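Local coordinates for protein aminoglycoside 6-adenylyltransferase (Bacillus subtilis, PDB 2PBE) that adenylates streptomycin and streptidine on the 6-hydroxyl with ATP or GTP as nucleotide donor, and so mediates bacterial resistance to streptomycin, at residues 13-16 / 17-21; 269-272 / 273-277. All blocks are in the same frame, centred on the assembly; numbering follows the deposited sequence.

Contact 1: residues 13-16 / 17-21; sequences FLDF and ALNDE
Ala-17 N and Leu-18 N reach back four residues to Phe-13 O and Leu-14 O in nearly straight alpha-helical hydrogen bonds, the second at 3.0 Å from Leu-18 N to Leu-14 O, whereas from Asn-19 on the bonds weaken. This is the C-terminal turn of helix 6-19, which packs on the nucleotidyltransferase beta-sheet. As the helix runs out, Asn-19 N is shared weakly between Asp-15 O and Phe-16 O, and Asp-20, whose backbone leaves helical angles, still sends its N to Phe-16 O at 3.1 Å, again weakly. On one flank Leu-14 and Leu-18 meet through single methyls, CD1 of Leu-14 lying 3.5 Å from CD1 of Leu-18, with Tyr-220 against both. The Ala-17 methyl faces the sheet, touching Ile-23, Val-26 and Tyr-49. With CG anti to its own N (chi1 -179°), Phe-16 extends its side chain beside that of Asp-20, both pointing the same way. The Phe-16 ring also pairs edge-to-face with Phe-67, and Asp-20 OD1 has its salt bridge with Arg-22. The ring plane of Phe-16 and the carboxylate plane of Asp-20 stand 58° apart, with Phe-16 CZ 3.7 Å from Asp-20 OD1.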
ATOM      1  N   PHE A  13      -1.377   9.957  -8.876  1.00 32.13           N
ATOM      2  CA  PHE A  13      -0.122  10.429  -8.319  1.00 33.35           C
ATOM      3  C   PHE A  13       0.811   9.298  -7.899  1.00 33.31           C
ATOM      4  O   PHE A  13       2.020   9.350  -8.139  1.00 32.18           O
ATOM      5  CB  PHE A  13      -0.371  11.324  -7.108  1.00 34.40           C
ATOM      6  CG  PHE A  13      -1.303  12.480  -7.358  1.00 36.12           C
ATOM      7  CD1 PHE A  13      -1.381  13.107  -8.621  1.00 37.01           C
ATOM      8  CD2 PHE A  13      -2.077  12.992  -6.296  1.00 36.71           C
ATOM      9  CE1 PHE A  13      -2.226  14.236  -8.822  1.00 37.73           C
ATOM     10  CE2 PHE A  13      -2.927  14.118  -6.469  1.00 37.64           C
ATOM     11  CZ  PHE A  13      -3.003  14.744  -7.735  1.00 38.07           C
ATOM     12  N   LEU A  14       0.240   8.286  -7.262  1.00 33.70           N
ATOM     13  CA  LEU A  14       1.018   7.146  -6.805  1.00 33.94           C
ATOM     14  C   LEU A  14       1.540   6.373  -8.016  1.00 34.26           C
ATOM     15  O   LEU A  14       2.712   5.988  -8.085  1.00 34.70           O
ATOM     16  CB  LEU A  14       0.118   6.252  -5.946  1.00 34.85           C
ATOM     17  CG  LEU A  14       0.617   5.164  -4.995  1.00 35.65           C
ATOM     18  CD1 LEU A  14       1.035   3.933  -5.764  1.00 36.59           C
ATOM     19  CD2 LEU A  14       1.756   5.730  -4.146  1.00 37.75           C
ATOM     20  N   ASP A  15       0.655   6.170  -8.984  1.00 34.20           N
ATOM     21  CA  ASP A  15       1.002   5.436 -10.191  1.00 34.69           C
ATOM     22  C   ASP A  15       2.102   6.144 -10.970  1.00 31.77           C
ATOM     23  O   ASP A  15       3.014   5.511 -11.512  1.00 31.15           O
ATOM     24  CB  ASP A  15      -0.228   5.287 -11.075  1.00 38.82           C
ATOM     25  CG  ASP A  15      -0.066   4.199 -12.095  1.00 42.32           C
ATOM     26  OD1 ASP A  15      -0.015   3.021 -11.673  1.00 47.34           O
ATOM     27  OD2 ASP A  15       0.013   4.520 -13.306  1.00 43.41           O
ATOM     28  N   PHE A  16       2.019   7.462 -11.003  1.00 29.20           N
ATOM     29  CA  PHE A  16       3.018   8.239 -11.709  1.00 28.13           C
ATOM     30  C   PHE A  16       4.393   7.993 -11.112  1.00 29.12           C
ATOM     31  O   PHE A  16       5.335   7.613 -11.820  1.00 31.15           O
ATOM     32  CB  PHE A  16       2.713   9.726 -11.622  1.00 27.30           C
ATOM     33  CG  PHE A  16       3.704  10.568 -12.352  1.00 27.41           C
ATOM     34  CD1 PHE A  16       3.822  10.476 -13.760  1.00 26.96           C
ATOM     35  CD2 PHE A  16       4.553  11.432 -11.652  1.00 26.96           C
ATOM     36  CE1 PHE A  16       4.784  11.236 -14.473  1.00 25.95           C
ATOM     37  CE2 PHE A  16       5.528  12.210 -12.342  1.00 28.40           C
ATOM     38  CZ  PHE A  16       5.647  12.113 -13.751  1.00 26.35           C
ATOM     39  N   ALA A  17       4.493   8.204  -9.803  1.00 28.35           N
ATOM     40  CA  ALA A  17       5.738   8.036  -9.076  1.00 27.24           C
ATOM     41  C   ALA A  17       6.336   6.653  -9.279  1.00 27.34           C
ATOM     42  O   ALA A  17       7.532   6.529  -9.552  1.00 27.50           O
ATOM     43  CB  ALA A  17       5.513   8.283  -7.612  1.00 26.22           C
ATOM     44  N   LEU A  18       5.491   5.628  -9.160  1.00 27.43           N
ATOM     45  CA  LEU A  18       5.911   4.241  -9.320  1.00 27.24           C
ATOM     46  C   LEU A  18       6.681   3.977 -10.604  1.00 28.27           C
ATOM     47  O   LEU A  18       7.688   3.271 -10.604  1.00 29.56           O
ATOM     48  CB  LEU A  18       4.706   3.300  -9.290  1.00 25.32           C
ATOM     49  CG  LEU A  18       4.086   2.886  -7.950  1.00 25.59           C
ATOM     50  CD1 LEU A  18       2.805   2.101  -8.187  1.00 24.16           C
ATOM     51  CD2 LEU A  18       5.074   2.044  -7.173  1.00 23.34           C
ATOM     52  N   ASN A  19       6.196   4.546 -11.701  1.00 27.83           N
ATOM     53  CA  ASN A  19       6.825   4.320 -12.992  1.00 27.76           C
ATOM     54  C   ASN A  19       7.949   5.259 -13.337  1.00 28.90           C
ATOM     55  O   ASN A  19       8.719   4.973 -14.248  1.00 31.74           O
ATOM     56  CB  ASN A  19       5.778   4.374 -14.093  1.00 26.86           C
ATOM     57  CG  ASN A  19       4.666   3.388 -13.872  1.00 24.59           C
ATOM     58  OD1 ASN A  19       4.904   2.249 -13.484  1.00 23.86           O
ATOM     59  ND2 ASN A  19       3.439   3.812 -14.136  1.00 25.02           N
ATOM     60  N   ASP A  20       8.062   6.371 -12.619  1.00 29.71           N
ATOM     61  CA  ASP A  20       9.128   7.308 -12.922  1.00 29.35           C
ATOM     62  C   ASP A  20      10.394   7.064 -12.105  1.00 29.67           C
ATOM     63  O   ASP A  20      10.395   7.143 -10.873  1.00 28.91           O
ATOM     64  CB  ASP A  20       8.646   8.738 -12.749  1.00 29.61           C
ATOM     65  CG  ASP A  20       9.432   9.697 -13.599  1.00 31.56           C
ATOM     66  OD1 ASP A  20       8.846  10.411 -14.441  1.00 32.27           O
ATOM     67  OD2 ASP A  20      10.658   9.721 -13.429  1.00 32.42           O
ATOM     68  N   GLU A  21      11.471   6.767 -12.826  1.00 30.78           N
ATOM     69  CA  GLU A  21      12.774   6.470 -12.243  1.00 32.19           C
ATOM     70  C   GLU A  21      13.432   7.614 -11.487  1.00 32.83           C
ATOM     71  O   GLU A  21      14.305   7.372 -10.659  1.00 34.41           O
ATOM     72  CB  GLU A  21      13.722   5.937 -13.325  1.00 33.43           C
ATOM     73  CG  GLU A  21      13.388   4.487 -13.749  1.00 36.69           C
ATOM     74  CD  GLU A  21      14.443   3.835 -14.627  1.00 37.33           C
ATOM     75  OE1 GLU A  21      15.642   3.981 -14.311  1.00 40.96           O
ATOM     76  OE2 GLU A  21      14.077   3.158 -15.618  1.00 38.61           O
TER

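Contact 2: residues 269-272 / 273-277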
ATOM      1  N   ASP A 269       5.012 -23.240  12.057  1.00 33.57           N
ATOM      2  CA  ASP A 269       4.258 -24.481  12.079  1.00 34.74           C
ATOM      3  C   ASP A 269       2.783 -24.193  12.320  1.00 33.70           C
ATOM      4  O   ASP A 269       1.971 -25.121  12.473  1.00 33.92           O
ATOM      5  CB  ASP A 269       4.790 -25.444  13.154  1.00 37.21           C
ATOM      6  CG  ASP A 269       4.780 -24.843  14.553  1.00 41.15           C
ATOM      7  OD1 ASP A 269       3.747 -24.280  14.966  1.00 44.09           O
ATOM      8  OD2 ASP A 269       5.798 -24.942  15.265  1.00 44.77           O
ATOM      9  N   TYR A 270       2.442 -22.907  12.343  1.00 30.41           N
ATOM     10  CA  TYR A 270       1.069 -22.496  12.549  1.00 28.09           C
ATOM     11  C   TYR A 270       0.177 -23.046  11.445  1.00 28.17           C
ATOM     12  O   TYR A 270      -0.949 -23.453  11.701  1.00 28.38           O
ATOM     13  CB  TYR A 270       0.956 -20.980  12.575  1.00 28.22           C
ATOM     14  CG  TYR A 270       1.953 -20.287  13.478  1.00 29.23           C
ATOM     15  CD1 TYR A 270       2.227 -20.775  14.776  1.00 28.52           C
ATOM     16  CD2 TYR A 270       2.584 -19.082  13.062  1.00 29.30           C
ATOM     17  CE1 TYR A 270       3.114 -20.072  15.657  1.00 30.04           C
ATOM     18  CE2 TYR A 270       3.470 -18.370  13.923  1.00 29.59           C
ATOM     19  CZ  TYR A 270       3.726 -18.865  15.221  1.00 29.82           C
ATOM     20  OH  TYR A 270       4.551 -18.174  16.088  1.00 32.16           O
ATOM     21  N   ASP A 271       0.684 -23.044  10.217  1.00 28.37           N
ATOM     22  CA  ASP A 271      -0.057 -23.540   9.054  1.00 28.56           C
ATOM     23  C   ASP A 271      -0.525 -24.967   9.339  1.00 29.46           C
ATOM     24  O   ASP A 271      -1.722 -25.261   9.450  1.00 29.07           O
ATOM     25  CB  ASP A 271       0.871 -23.517   7.828  1.00 28.51           C
ATOM     26  CG  ASP A 271       0.261 -24.164   6.571  1.00 29.16           C
ATOM     27  OD1 ASP A 271      -0.899 -24.629   6.595  1.00 29.24           O
ATOM     28  OD2 ASP A 271       0.979 -24.202   5.535  1.00 27.68           O
ATOM     29  N   GLU A 272       0.451 -25.848   9.460  1.00 30.38           N
ATOM     30  CA  GLU A 272       0.215 -27.251   9.729  1.00 32.71           C
ATOM     31  C   GLU A 272      -0.649 -27.511  10.965  1.00 31.88           C
ATOM     32  O   GLU A 272      -1.589 -28.310  10.924  1.00 32.10           O
ATOM     33  CB  GLU A 272       1.562 -27.932   9.894  1.00 36.48           C
ATOM     34  CG  GLU A 272       1.515 -29.402  10.094  1.00 43.60           C
ATOM     35  CD  GLU A 272       2.911 -29.959  10.183  1.00 48.89           C
ATOM     36  OE1 GLU A 272       3.656 -29.518  11.098  1.00 51.00           O
ATOM     37  OE2 GLU A 272       3.266 -30.820   9.340  1.00 52.67           O
ATOM     38  N   GLY A 273      -0.303 -26.865  12.069  1.00 30.76           N
ATOM     39  CA  GLY A 273      -1.058 -27.053  13.292  1.00 29.95           C
ATOM     40  C   GLY A 273      -2.524 -26.688  13.153  1.00 31.18           C
ATOM     41  O   GLY A 273      -3.411 -27.450  13.570  1.00 31.31           O
ATOM     42  N   ILE A 274      -2.794 -25.527  12.553  1.00 30.24           N
ATOM     43  CA  ILE A 274      -4.163 -25.059  12.378  1.00 30.32           C
ATOM     44  C   ILE A 274      -4.911 -25.727  11.246  1.00 31.44           C
ATOM     45  O   ILE A 274      -6.138 -25.816  11.265  1.00 31.82           O
ATOM     46  CB  ILE A 274      -4.196 -23.518  12.217  1.00 28.88           C
ATOM     47  CG1 ILE A 274      -3.475 -22.858  13.401  1.00 29.03           C
ATOM     48  CG2 ILE A 274      -5.623 -23.028  12.122  1.00 27.60           C
ATOM     49  CD1 ILE A 274      -3.853 -23.403  14.798  1.00 27.16           C
ATOM     50  N   THR A 275      -4.173 -26.194  10.256  1.00 31.30           N
ATOM     51  CA  THR A 275      -4.790 -26.899   9.161  1.00 32.33           C
ATOM     52  C   THR A 275      -5.404 -28.187   9.771  1.00 33.57           C
ATOM     53  O   THR A 275      -6.578 -28.478   9.522  1.00 33.81           O
ATOM     54  CB  THR A 275      -3.740 -27.201   8.053  1.00 32.77           C
ATOM     55  OG1 THR A 275      -3.439 -25.980   7.367  1.00 34.42           O
ATOM     56  CG2 THR A 275      -4.247 -28.226   7.041  1.00 30.30           C
ATOM     57  N   LYS A 276      -4.631 -28.938  10.569  1.00 33.43           N
ATOM     58  CA  LYS A 276      -5.158 -30.158  11.191  1.00 34.85           C
ATOM     59  C   LYS A 276      -6.389 -29.791  11.998  1.00 33.76           C
ATOM     60  O   LYS A 276      -7.441 -30.431  11.913  1.00 33.85           O
ATOM     61  CB  LYS A 276      -4.141 -30.808  12.147  1.00 37.94           C
ATOM     62  CG  LYS A 276      -2.908 -31.431  11.500  1.00 43.28           C
ATOM     63  CD  LYS A 276      -2.074 -32.158  12.570  1.00 46.98           C
ATOM     64  CE  LYS A 276      -0.729 -32.613  12.028  1.00 49.15           C
ATOM     65  NZ  LYS A 276       0.053 -33.328  13.063  1.00 50.61           N
ATOM     66  N   TYR A 277      -6.243 -28.729  12.771  1.00 32.81           N
ATOM     67  CA  TYR A 277      -7.307 -28.252  13.625  1.00 31.12           C
ATOM     68  C   TYR A 277      -8.609 -27.912  12.902  1.00 30.47           C
ATOM     69  O   TYR A 277      -9.618 -28.596  13.096  1.00 31.53           O
ATOM     70  CB  TYR A 277      -6.796 -27.050  14.408  1.00 31.51           C
ATOM     71  CG  TYR A 277      -7.833 -26.432  15.311  1.00 31.71           C
ATOM     72  CD1 TYR A 277      -8.279 -27.090  16.488  1.00 31.44           C
ATOM     73  CD2 TYR A 277      -8.405 -25.175  14.981  1.00 31.97           C
ATOM     74  CE1 TYR A 277      -9.283 -26.504  17.321  1.00 30.39           C
ATOM     75  CE2 TYR A 277      -9.399 -24.579  15.804  1.00 31.94           C
ATOM     76  CZ  TYR A 277      -9.831 -25.243  16.963  1.00 31.41           C
ATOM     77  OH  TYR A 277     -10.798 -24.643  17.733  1.00 32.75           O
TER
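The side chains of Thr-275 and Asp-271 lie side by side, one turn apart and pointing the same way, in the first turns of helix 270-283, which packs against helix 151-173 in the helical part of the enzyme. The backbone follows the regular i to i+4 pattern from its start: Gly-273 N bonds Asp-269 O at 2.9 Å, and Lys-276 N bonds Glu-272 O in an almost straight line (172°). Thr-275 can be followed outward. Its CB points back at the preceding turn and rests 3.1 Å from Asp-271 O. OG1 stands anti to the residue's own carbonyl carbon (chi1 -73°), which brings it within 2.8 Å of Asp-271 O and 3.0 Å of Asp-271 OD1. Asp-271 O also receives Thr-275 N at 2.7 Å, so the backbone N bonds this oxygen and OG1 lies close to it. Trp-162 of helix 151-173 touches Tyr-270, Asp-271 and Ile-274, and Tyr-270 OH is hydrogen-bonded to Asp-155 OD1 on that helix. Arg-253 joins the polar pair, its NE in a salt bridge with Asp-271 OD1 and its NH2 bonded to Thr-275 OG1, while Tyr-267 OH holds Asp-271 OD2. With both carboxylate oxygens engaged, the Asp-271 side chain is fixed in rotation, and the arginine probably stabilises its negative charge.

Overall arrangement
Two helix ends, far apart in the chain, illustrate how local i to i+4 contacts build helix ends. From the N terminus, contact 1 comes first, where helix 6-19 gives way to the turn before strand 23-28; contact 2 comes last, where helix 270-283 begins after helix 238-263. Each is a single continuous stretch that closes no long loop, and the two run in series, neither nesting nor crossing. The centres of contact 1 and contact 2 are about 40 Å apart, on opposite sides of the middle of the chain. Residues 13-21 join the first helix to the mixed sheet through strands 23-28 and 45-51, while residues 269-277 tie the terminal helix to helices 151-173 and 238-263.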